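Transcriptional regulator of the TetR/AcrR family (Thermobifida fusca YX, PDB 3DCF) probably binds regulatory DNA through an N-terminal helix-turn-helix and controls transcription, most likely as a repressor. Local coordinates at residues T52-I57 with E76-A81; E92-I97 with E153-L158; R121-N126 with R189-E194. One frame throughout, in Å; residues are numbered along the deposited sequence.

Contact 1: T52-I57 with E76-A81; sequences TSLDDI and EDVLFA
L54 and V78 meet obliquely, methyl to methyl: CD2 of L54 lies 3.9 Å from CG2 of V78. A second, looser touch comes from I57, whose CD1 is about 4.4 Å from both V78 CG1 and V78 CG2, so that the fork of the valine faces it. The first torsion of V78 explains the closer touch: with CG1 anti to the backbone N (chi1 -179°), CG2 stands beside that N and is turned to L54. I57 sets out directly toward helix 75-98. L54 instead leaves its backbone at the side of the interface, and its long branched chain brings CD2 round to the valine. A beta-branched residue suits the middle position, since it offers two methyls close to its own helix without a long flexible chain.

The nearest backbone pair, L54 and V78, is still 8.8 Å apart between CA atoms, and side chains alone bridge the gap. Further apolar groups surround them: I57 also packs on L43 and V78 on A40 of helix 31-46, whereas L54 reaches I68 of helix 65-71. This is part of the hydrophobic core of the N-terminal DNA-binding domain, which contains the predicted helix-turn-helix.

Away from the core, S53 occupies the N-cap position of helix 54-61. Its backbone N donates to OD2 of D56 at 3.0 Å in a nearly straight bond (163°), meeting the anti side of the carboxylate from 33° out of its plane. D56 also forms a salt bridge with K47, and D77 one with R140. None of the polar bonds these residues make crosses between 52-57 and 76-81, so their direct contact rests on shape and burial of methyl groups.

Contact 2: E92-I97 with E153-L158; sequences ERFHAI and EIMQRL
Two nearly parallel helices pack side by side here through apolar and aromatic side chains: helix 75-98, the long connection out of the DNA-binding domain, runs along helix 138-164 of the C-terminal domain. The axes of segments 92-97 and 153-158 come within 11.0 Å, at 17°.

I154 sits in the middle and points its CD1 between two rings. Over one face of H95, I154 CD1 makes a CH-pi contact, 3.5 Å from the H95 ring centroid and 15° off the normal. I154 CD1 also meets F94 at the ring edge, 3.9 Å from F94 CD2. An isoleucine fits because CG1, set beside the backbone N (chi1 -67°), carries a slim terminal methyl out to both rings. H95 lies at the exposed border; the hydrogen bond of its ND1 with the L91 carbonyl oxygen restrains the ring whose face receives the methyl.

Deeper in, selenomethionine M155 bends its chain at chi3 to bring CE within 3.9 Å of F94 CZ. F94 also stacks edge-to-face on Y151, and M155 packs on L111 and L181. A long helix leaving the DNA-binding domain and packing on the helical C-terminal domain is the connection typical of the TetR fold.

Contact 3: R121-N126 with R189-E194; sequences RNLDAN and RWYDPE
L123 packs against Y191 and P193 in the all-helical C-terminal domain of the TetR fold, where the first turn of helix 123-130 faces the loop that follows helix 187-190. The tight part is one leucine methyl against an aromatic edge: L123 CD1 comes in near the plane of the Y191 ring, with the two side chains about at right angles. The tyrosine is placed for this by a CG anti to its backbone N (chi1 178°). Its broad ring also rests on L120 of helix 104-121 and on A199 and V202 of helix 199-212, while L123 leans on Y188.

The outer side is looser. P193 lies exposed at the border and adds its ring at 4.1 Å, CG to L123 CD1; its compact ring gives the loop a small apolar surface, and P193 N lies over one face of Y191. D192 directs its CB away from the leucine, and its OD1 accepts a weak bond from the backbone N of E194 at 3.0 Å, bent to 128°. Before the loop, W190 packs on A178 of the second subunit. Within the tight part, L123 CD1 lies 3.7 Å from Y191 CD2 and 4.1 Å from Y191 CE2.

How the contacts relate
From the N terminus, contact 1 comes first and closes a short loop of 18 residues, tying the predicted helix-turn-helix to the start of helix 75-98. That helix then leads on to contact 2, whose centre is about 32 Å from that of contact 1; there its later turns meet helix 138-164 after a loop of 55 residues. Contact 3 opens inside that loop, at 121-126, and closes beyond it at 189-194, so contacts 2 and 3 cross, whereas contact 1 precedes both. On opposite sides of the chain's centre, contact 2 ties the connecting helix to the C-terminal domain and contact 3 joins two parts of that domain; none of the three touches another.

Contact 1: T52-I57 with E76-A81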
loop_
_atom_site.group_PDB
_atom_site.type_symbol
_atom_site.label_atom_id
_atom_site.label_comp_id
_atom_site.label_asym_id
_atom_site.label_seq_id
_atom_site.Cartn_x
_atom_site.Cartn_y
_atom_site.Cartn_z
ATOM N N THR A 52 16.755 -9.214 -22.084
ATOM C CA THR A 52 16.480 -8.442 -23.317
ATOM C C THR A 52 17.258 -7.125 -23.360
ATOM O O THR A 52 17.209 -6.372 -22.402
ATOM C CB THR A 52 14.962 -8.068 -23.400
ATOM O OG1 THR A 52 14.155 -9.236 -23.182
ATOM C CG2 THR A 52 14.614 -7.429 -24.753
ATOM N N SER A 53 17.939 -6.840 -24.471
ATOM C CA SER A 53 18.687 -5.572 -24.662
ATOM C C SER A 53 18.068 -4.723 -25.790
ATOM O O SER A 53 17.082 -5.148 -26.425
ATOM C CB SER A 53 20.140 -5.897 -24.987
ATOM O OG SER A 53 20.220 -6.739 -26.116
ATOM N N LEU A 54 18.611 -3.517 -26.015
ATOM C CA LEU A 54 18.169 -2.659 -27.154
ATOM C C LEU A 54 18.524 -3.264 -28.522
ATOM O O LEU A 54 17.834 -2.991 -29.508
ATOM C CB LEU A 54 18.681 -1.201 -27.068
ATOM C CG LEU A 54 17.841 -0.126 -26.350
ATOM C CD1 LEU A 54 18.613 1.202 -26.330
ATOM C CD2 LEU A 54 16.470 0.090 -27.012
ATOM N N ASP A 55 19.592 -4.061 -28.564
ATOM C CA ASP A 55 20.019 -4.811 -29.771
ATOM C C ASP A 55 18.982 -5.862 -30.190
ATOM O O ASP A 55 18.754 -6.059 -31.381
ATOM C CB ASP A 55 21.349 -5.524 -29.503
ATOM C CG ASP A 55 22.464 -4.560 -29.179
ATOM O OD1 ASP A 55 23.004 -3.959 -30.134
ATOM O OD2 ASP A 55 22.793 -4.415 -27.970
ATOM N N ASP A 56 18.390 -6.544 -29.199
ATOM C CA ASP A 56 17.329 -7.545 -29.417
ATOM C C ASP A 56 16.044 -6.919 -29.985
ATOM O O ASP A 56 15.447 -7.482 -30.911
ATOM C CB ASP A 56 16.976 -8.276 -28.109
ATOM C CG ASP A 56 18.128 -9.119 -27.556
ATOM O OD1 ASP A 56 18.880 -9.726 -28.349
ATOM O OD2 ASP A 56 18.253 -9.190 -26.311
ATOM N N ILE A 57 15.638 -5.767 -29.429
ATOM C CA ILE A 57 14.427 -5.022 -29.870
ATOM C C ILE A 57 14.611 -4.546 -31.313
ATOM O O ILE A 57 13.725 -4.748 -32.138
ATOM C CB ILE A 57 14.088 -3.813 -28.929
ATOM C CG1 ILE A 57 13.728 -4.307 -27.514
ATOM C CG2 ILE A 57 12.926 -2.978 -29.492
ATOM C CD1 ILE A 57 13.723 -3.204 -26.444
ATOM N N GLU A 76 15.666 1.122 -20.222
ATOM C CA GLU A 76 14.932 1.784 -19.133
ATOM C C GLU A 76 13.979 2.833 -19.712
ATOM O O GLU A 76 12.837 2.943 -19.258
ATOM C CB GLU A 76 15.884 2.432 -18.100
ATOM C CG GLU A 76 16.652 1.442 -17.173
ATOM C CD GLU A 76 17.781 0.637 -17.857
ATOM O OE1 GLU A 76 18.455 1.174 -18.772
ATOM O OE2 GLU A 76 18.001 -0.537 -17.465
ATOM N N ASP A 77 14.460 3.597 -20.705
ATOM C CA ASP A 77 13.628 4.573 -21.431
ATOM C C ASP A 77 12.484 3.873 -22.186
ATOM O O ASP A 77 11.424 4.471 -22.341
ATOM C CB ASP A 77 14.453 5.432 -22.420
ATOM C CG ASP A 77 15.479 6.336 -21.727
ATOM O OD1 ASP A 77 15.165 6.903 -20.650
ATOM O OD2 ASP A 77 16.603 6.495 -22.272
ATOM N N VAL A 78 12.707 2.635 -22.661
ATOM C CA VAL A 78 11.649 1.829 -23.303
ATOM C C VAL A 78 10.635 1.388 -22.242
ATOM O O VAL A 78 9.428 1.443 -22.485
ATOM C CB VAL A 78 12.184 0.576 -24.050
ATOM C CG1 VAL A 78 11.041 -0.177 -24.701
ATOM C CG2 VAL A 78 13.212 0.969 -25.115
ATOM N N LEU A 79 11.130 0.976 -21.070
ATOM C CA LEU A 79 10.255 0.571 -19.971
ATOM C C LEU A 79 9.363 1.724 -19.451
ATOM O O LEU A 79 8.186 1.485 -19.124
ATOM C CB LEU A 79 11.048 -0.065 -18.835
ATOM C CG LEU A 79 10.237 -0.774 -17.733
ATOM C CD1 LEU A 79 9.256 -1.845 -18.260
ATOM C CD2 LEU A 79 11.209 -1.390 -16.738
ATOM N N PHE A 80 9.904 2.949 -19.396
ATOM C CA PHE A 80 9.114 4.141 -19.026
ATOM C C PHE A 80 7.960 4.345 -20.022
ATOM O O PHE A 80 6.806 4.510 -19.615
ATOM C CB PHE A 80 9.989 5.404 -18.963
ATOM C CG PHE A 80 9.199 6.679 -18.763
ATOM C CD1 PHE A 80 8.689 7.007 -17.499
ATOM C CD2 PHE A 80 8.943 7.542 -19.844
ATOM C CE1 PHE A 80 7.924 8.190 -17.308
ATOM C CE2 PHE A 80 8.188 8.724 -19.672
ATOM C CZ PHE A 80 7.681 9.054 -18.398
ATOM N N ALA A 81 8.297 4.331 -21.313
ATOM C CA ALA A 81 7.333 4.462 -22.405
ATOM C C ALA A 81 6.177 3.450 -22.306
ATOM O O ALA A 81 5.026 3.829 -22.524
ATOM C CB ALA A 81 8.040 4.328 -23.751
#

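Contact 2: E92-I97 with E153-L158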
loop_
_atom_site.group_PDB
_atom_site.type_symbol
_atom_site.label_atom_id
_atom_site.label_comp_id
_atom_site.label_asym_id
_atom_site.label_seq_id
_atom_site.Cartn_x
_atom_site.Cartn_y
_atom_site.Cartn_z
ATOM N N GLU A 92 -7.702 7.265 -19.323
ATOM C CA GLU A 92 -8.789 7.564 -20.306
ATOM C C GLU A 92 -10.069 6.769 -19.996
ATOM O O GLU A 92 -11.169 7.294 -20.122
ATOM C CB GLU A 92 -8.377 7.294 -21.759
ATOM C CG GLU A 92 -7.431 8.335 -22.365
ATOM C CD GLU A 92 -7.128 8.104 -23.857
ATOM O OE1 GLU A 92 -7.936 7.454 -24.568
ATOM O OE2 GLU A 92 -6.078 8.599 -24.325
ATOM N N ARG A 93 -9.904 5.498 -19.625
ATOM C CA ARG A 93 -11.023 4.653 -19.179
ATOM C C ARG A 93 -11.624 5.150 -17.864
ATOM O O ARG A 93 -12.807 4.951 -17.622
ATOM C CB ARG A 93 -10.600 3.192 -19.037
ATOM C CG ARG A 93 -10.196 2.566 -20.371
ATOM C CD ARG A 93 -10.060 1.058 -20.294
ATOM N NE ARG A 93 -9.122 0.616 -19.257
ATOM C CZ ARG A 93 -7.788 0.541 -19.363
ATOM N NH1 ARG A 93 -7.144 0.898 -20.478
ATOM N NH2 ARG A 93 -7.077 0.119 -18.306
ATOM N N PHE A 94 -10.806 5.815 -17.040
ATOM C CA PHE A 94 -11.241 6.405 -15.764
ATOM C C PHE A 94 -12.103 7.669 -16.024
ATOM O O PHE A 94 -13.213 7.790 -15.472
ATOM C CB PHE A 94 -10.016 6.731 -14.888
ATOM C CG PHE A 94 -10.275 6.651 -13.416
ATOM C CD1 PHE A 94 -10.359 5.403 -12.793
ATOM C CD2 PHE A 94 -10.397 7.806 -12.637
ATOM C CE1 PHE A 94 -10.580 5.291 -11.410
ATOM C CE2 PHE A 94 -10.627 7.710 -11.239
ATOM C CZ PHE A 94 -10.714 6.443 -10.628
ATOM N N HIS A 95 -11.595 8.587 -16.860
ATOM C CA HIS A 95 -12.327 9.828 -17.254
ATOM C C HIS A 95 -13.696 9.564 -17.893
ATOM O O HIS A 95 -14.674 10.241 -17.545
ATOM C CB HIS A 95 -11.513 10.716 -18.227
ATOM C CG HIS A 95 -10.596 11.692 -17.557
ATOM N ND1 HIS A 95 -9.227 11.521 -17.496
ATOM C CD2 HIS A 95 -10.856 12.870 -16.937
ATOM C CE1 HIS A 95 -8.687 12.545 -16.857
ATOM N NE2 HIS A 95 -9.653 13.376 -16.505
ATOM N N ALA A 96 -13.731 8.600 -18.828
ATOM C CA ALA A 96 -14.948 8.186 -19.553
ATOM C C ALA A 96 -16.089 7.777 -18.605
ATOM O O ALA A 96 -17.223 8.221 -18.781
ATOM C CB ALA A 96 -14.630 7.046 -20.526
ATOM N N ILE A 97 -15.759 6.966 -17.594
ATOM C CA ILE A 97 -16.713 6.508 -16.562
ATOM C C ILE A 97 -17.160 7.672 -15.670
ATOM O O ILE A 97 -18.353 7.816 -15.420
ATOM C CB ILE A 97 -16.117 5.374 -15.667
ATOM C CG1 ILE A 97 -15.837 4.113 -16.495
ATOM C CG2 ILE A 97 -17.071 5.000 -14.540
ATOM C CD1 ILE A 97 -15.003 3.054 -15.765
ATOM N N GLU A 153 -8.274 13.495 -7.893
ATOM C CA GLU A 153 -9.147 14.667 -8.069
ATOM C C GLU A 153 -10.493 14.364 -8.740
ATOM O O GLU A 153 -11.504 14.938 -8.326
ATOM C CB GLU A 153 -8.384 15.830 -8.734
ATOM C CG GLU A 153 -7.344 16.443 -7.752
ATOM C CD GLU A 153 -6.281 17.341 -8.399
ATOM O OE1 GLU A 153 -6.435 17.743 -9.576
ATOM O OE2 GLU A 153 -5.268 17.640 -7.722
ATOM N N ILE A 154 -10.500 13.450 -9.726
ATOM C CA ILE A 154 -11.742 12.985 -10.394
ATOM C C ILE A 154 -12.679 12.339 -9.361
ATOM O O ILE A 154 -13.869 12.656 -9.310
ATOM C CB ILE A 154 -11.475 11.953 -11.547
ATOM C CG1 ILE A 154 -10.737 12.593 -12.731
ATOM C CG2 ILE A 154 -12.782 11.387 -12.085
ATOM C CD1 ILE A 154 -10.142 11.581 -13.696
HETATM N N MSE A 155 -12.120 11.450 -8.540
HETATM C CA MSE A 155 -12.882 10.793 -7.491
HETATM C C MSE A 155 -13.233 11.719 -6.310
HETATM O O MSE A 155 -14.300 11.546 -5.717
HETATM C CB MSE A 155 -12.172 9.526 -7.028
HETATM C CG MSE A 155 -12.928 8.787 -5.950
HETATM SE SE MSE A 155 -12.566 6.908 -5.889
HETATM C CE MSE A 155 -13.282 6.409 -7.666
ATOM N N GLN A 156 -12.350 12.668 -5.963
ATOM C CA GLN A 156 -12.615 13.638 -4.865
ATOM C C GLN A 156 -13.878 14.447 -5.116
ATOM O O GLN A 156 -14.754 14.510 -4.240
ATOM C CB GLN A 156 -11.459 14.622 -4.624
ATOM C CG GLN A 156 -10.380 14.113 -3.694
ATOM C CD GLN A 156 -9.254 15.125 -3.469
ATOM O OE1 GLN A 156 -9.288 16.259 -3.969
ATOM N NE2 GLN A 156 -8.245 14.711 -2.712
ATOM N N ARG A 157 -13.947 15.066 -6.300
ATOM C CA ARG A 157 -15.115 15.876 -6.711
ATOM C C ARG A 157 -16.404 15.045 -6.735
ATOM O O ARG A 157 -17.453 15.506 -6.272
ATOM C CB ARG A 157 -14.892 16.521 -8.086
ATOM C CG ARG A 157 -13.760 17.555 -8.115
ATOM C CD ARG A 157 -13.687 18.299 -9.464
ATOM N NE ARG A 157 -13.334 17.429 -10.597
ATOM C CZ ARG A 157 -12.097 17.159 -11.039
ATOM N NH1 ARG A 157 -11.000 17.675 -10.464
ATOM N NH2 ARG A 157 -11.951 16.341 -12.086
ATOM N N LEU A 158 -16.276 13.807 -7.216
ATOM C CA LEU A 158 -17.387 12.856 -7.347
ATOM C C LEU A 158 -17.903 12.373 -5.965
ATOM O O LEU A 158 -19.109 12.127 -5.814
ATOM C CB LEU A 158 -16.958 11.672 -8.249
ATOM C CG LEU A 158 -17.942 11.063 -9.224
ATOM C CD1 LEU A 158 -18.380 12.137 -10.226
ATOM C CD2 LEU A 158 -17.281 9.885 -9.962
#

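Contact 3: R121-N126 with R189-E194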
loop_
_atom_site.group_PDB
_atom_site.type_symbol
_atom_site.label_atom_id
_atom_site.label_comp_id
_atom_site.label_asym_id
_atom_site.label_seq_id
_atom_site.Cartn_x
_atom_site.Cartn_y
_atom_site.Cartn_z
ATOM N N ARG A 121 -4.525 -6.957 -13.529
ATOM C CA ARG A 121 -4.005 -7.191 -14.889
ATOM C C ARG A 121 -2.586 -6.626 -15.116
ATOM O O ARG A 121 -1.863 -7.108 -15.994
ATOM C CB ARG A 121 -4.948 -6.586 -15.945
ATOM C CG ARG A 121 -6.226 -7.343 -16.145
ATOM C CD ARG A 121 -7.149 -6.611 -17.096
ATOM N NE ARG A 121 -8.251 -7.476 -17.526
ATOM C CZ ARG A 121 -9.331 -7.802 -16.801
ATOM N NH1 ARG A 121 -9.504 -7.366 -15.549
ATOM N NH2 ARG A 121 -10.257 -8.604 -17.333
ATOM N N ASN A 122 -2.200 -5.599 -14.361
ATOM C CA ASN A 122 -0.884 -4.954 -14.513
ATOM C C ASN A 122 -0.150 -4.964 -13.179
ATOM O O ASN A 122 0.284 -3.912 -12.689
ATOM C CB ASN A 122 -1.036 -3.518 -15.053
ATOM C CG ASN A 122 -1.837 -3.448 -16.355
ATOM O OD1 ASN A 122 -1.262 -3.355 -17.446
ATOM N ND2 ASN A 122 -3.169 -3.510 -16.244
ATOM N N LEU A 123 -0.000 -6.168 -12.612
ATOM C CA LEU A 123 0.631 -6.341 -11.287
ATOM C C LEU A 123 2.103 -5.882 -11.230
ATOM O O LEU A 123 2.471 -5.151 -10.292
ATOM C CB LEU A 123 0.458 -7.784 -10.763
ATOM C CG LEU A 123 -0.962 -8.192 -10.324
ATOM C CD1 LEU A 123 -1.128 -9.723 -10.273
ATOM C CD2 LEU A 123 -1.335 -7.544 -8.986
ATOM N N ASP A 124 2.920 -6.278 -12.219
ATOM C CA ASP A 124 4.345 -5.867 -12.271
ATOM C C ASP A 124 4.506 -4.355 -12.477
ATOM O O ASP A 124 5.441 -3.756 -11.925
ATOM C CB ASP A 124 5.140 -6.615 -13.354
ATOM C CG ASP A 124 5.326 -8.107 -13.053
ATOM O OD1 ASP A 124 4.977 -8.594 -11.944
ATOM O OD2 ASP A 124 5.860 -8.794 -13.953
ATOM N N ALA A 125 3.606 -3.759 -13.268
ATOM C CA ALA A 125 3.590 -2.303 -13.497
ATOM C C ALA A 125 3.311 -1.531 -12.200
ATOM O O ALA A 125 3.934 -0.495 -11.967
ATOM C CB ALA A 125 2.561 -1.926 -14.570
ATOM N N ASN A 126 2.392 -2.048 -11.371
ATOM C CA ASN A 126 2.053 -1.441 -10.061
ATOM C C ASN A 126 3.196 -1.524 -9.042
ATOM O O ASN A 126 3.466 -0.531 -8.349
ATOM C CB ASN A 126 0.749 -2.022 -9.482
ATOM C CG ASN A 126 -0.483 -1.434 -10.133
ATOM O OD1 ASN A 126 -1.161 -2.095 -10.909
ATOM N ND2 ASN A 126 -0.754 -0.167 -9.848
ATOM N N ARG A 189 0.441 -6.270 -3.392
ATOM C CA ARG A 189 1.301 -6.912 -2.379
ATOM C C ARG A 189 0.825 -8.295 -1.916
ATOM O O ARG A 189 1.677 -9.100 -1.532
ATOM C CB ARG A 189 1.545 -5.996 -1.163
ATOM C CG ARG A 189 2.519 -4.829 -1.443
ATOM C CD ARG A 189 3.111 -4.242 -0.156
ATOM N NE ARG A 189 4.097 -5.097 0.552
ATOM C CZ ARG A 189 3.875 -5.931 1.590
ATOM N NH1 ARG A 189 2.663 -6.113 2.122
ATOM N NH2 ARG A 189 4.905 -6.608 2.115
ATOM N N TRP A 190 -0.487 -8.583 -1.968
ATOM C CA TRP A 190 -1.035 -9.888 -1.507
ATOM C C TRP A 190 -1.655 -10.843 -2.558
ATOM O O TRP A 190 -1.623 -12.060 -2.333
ATOM C CB TRP A 190 -2.019 -9.694 -0.337
ATOM C CG TRP A 190 -3.327 -9.035 -0.659
ATOM C CD1 TRP A 190 -3.631 -7.724 -0.507
ATOM C CD2 TRP A 190 -4.515 -9.670 -1.160
ATOM N NE1 TRP A 190 -4.931 -7.492 -0.879
ATOM C CE2 TRP A 190 -5.498 -8.666 -1.291
ATOM C CE3 TRP A 190 -4.847 -10.995 -1.509
ATOM C CZ2 TRP A 190 -6.800 -8.934 -1.758
ATOM C CZ3 TRP A 190 -6.145 -11.268 -1.982
ATOM C CH2 TRP A 190 -7.102 -10.236 -2.100
ATOM N N TYR A 191 -2.224 -10.323 -3.655
ATOM C CA TYR A 191 -2.864 -11.184 -4.681
ATOM C C TYR A 191 -1.880 -12.159 -5.385
ATOM O O TYR A 191 -0.858 -11.732 -5.935
ATOM C CB TYR A 191 -3.630 -10.366 -5.734
ATOM C CG TYR A 191 -4.257 -11.217 -6.842
ATOM C CD1 TYR A 191 -5.316 -12.107 -6.571
ATOM C CD2 TYR A 191 -3.792 -11.135 -8.164
ATOM C CE1 TYR A 191 -5.899 -12.906 -7.599
ATOM C CE2 TYR A 191 -4.366 -11.925 -9.204
ATOM C CZ TYR A 191 -5.418 -12.804 -8.915
ATOM O OH TYR A 191 -5.961 -13.555 -9.942
ATOM N N ASP A 192 -2.236 -13.449 -5.364
ATOM C CA ASP A 192 -1.462 -14.545 -5.959
ATOM C C ASP A 192 -2.277 -15.033 -7.178
ATOM O O ASP A 192 -3.355 -15.606 -6.976
ATOM C CB ASP A 192 -1.266 -15.676 -4.909
ATOM C CG ASP A 192 -0.345 -16.817 -5.388
ATOM O OD1 ASP A 192 -0.251 -17.086 -6.605
ATOM O OD2 ASP A 192 0.273 -17.471 -4.518
ATOM N N PRO A 193 -1.780 -14.807 -8.432
ATOM C CA PRO A 193 -2.524 -15.266 -9.636
ATOM C C PRO A 193 -2.730 -16.788 -9.697
ATOM O O PRO A 193 -3.757 -17.244 -10.202
ATOM C CB PRO A 193 -1.646 -14.797 -10.811
ATOM C CG PRO A 193 -0.745 -13.776 -10.258
ATOM C CD PRO A 193 -0.521 -14.140 -8.820
ATOM N N GLU A 194 -1.770 -17.543 -9.150
ATOM C CA GLU A 194 -1.836 -19.013 -9.079
ATOM C C GLU A 194 -2.635 -19.532 -7.864
ATOM O O GLU A 194 -2.650 -20.741 -7.630
ATOM C CB GLU A 194 -0.411 -19.621 -9.123
ATOM C CG GLU A 194 0.368 -19.289 -10.439
ATOM C CD GLU A 194 1.812 -19.817 -10.493
ATOM O OE1 GLU A 194 2.414 -20.150 -9.446
ATOM O OE2 GLU A 194 2.352 -19.879 -11.615
#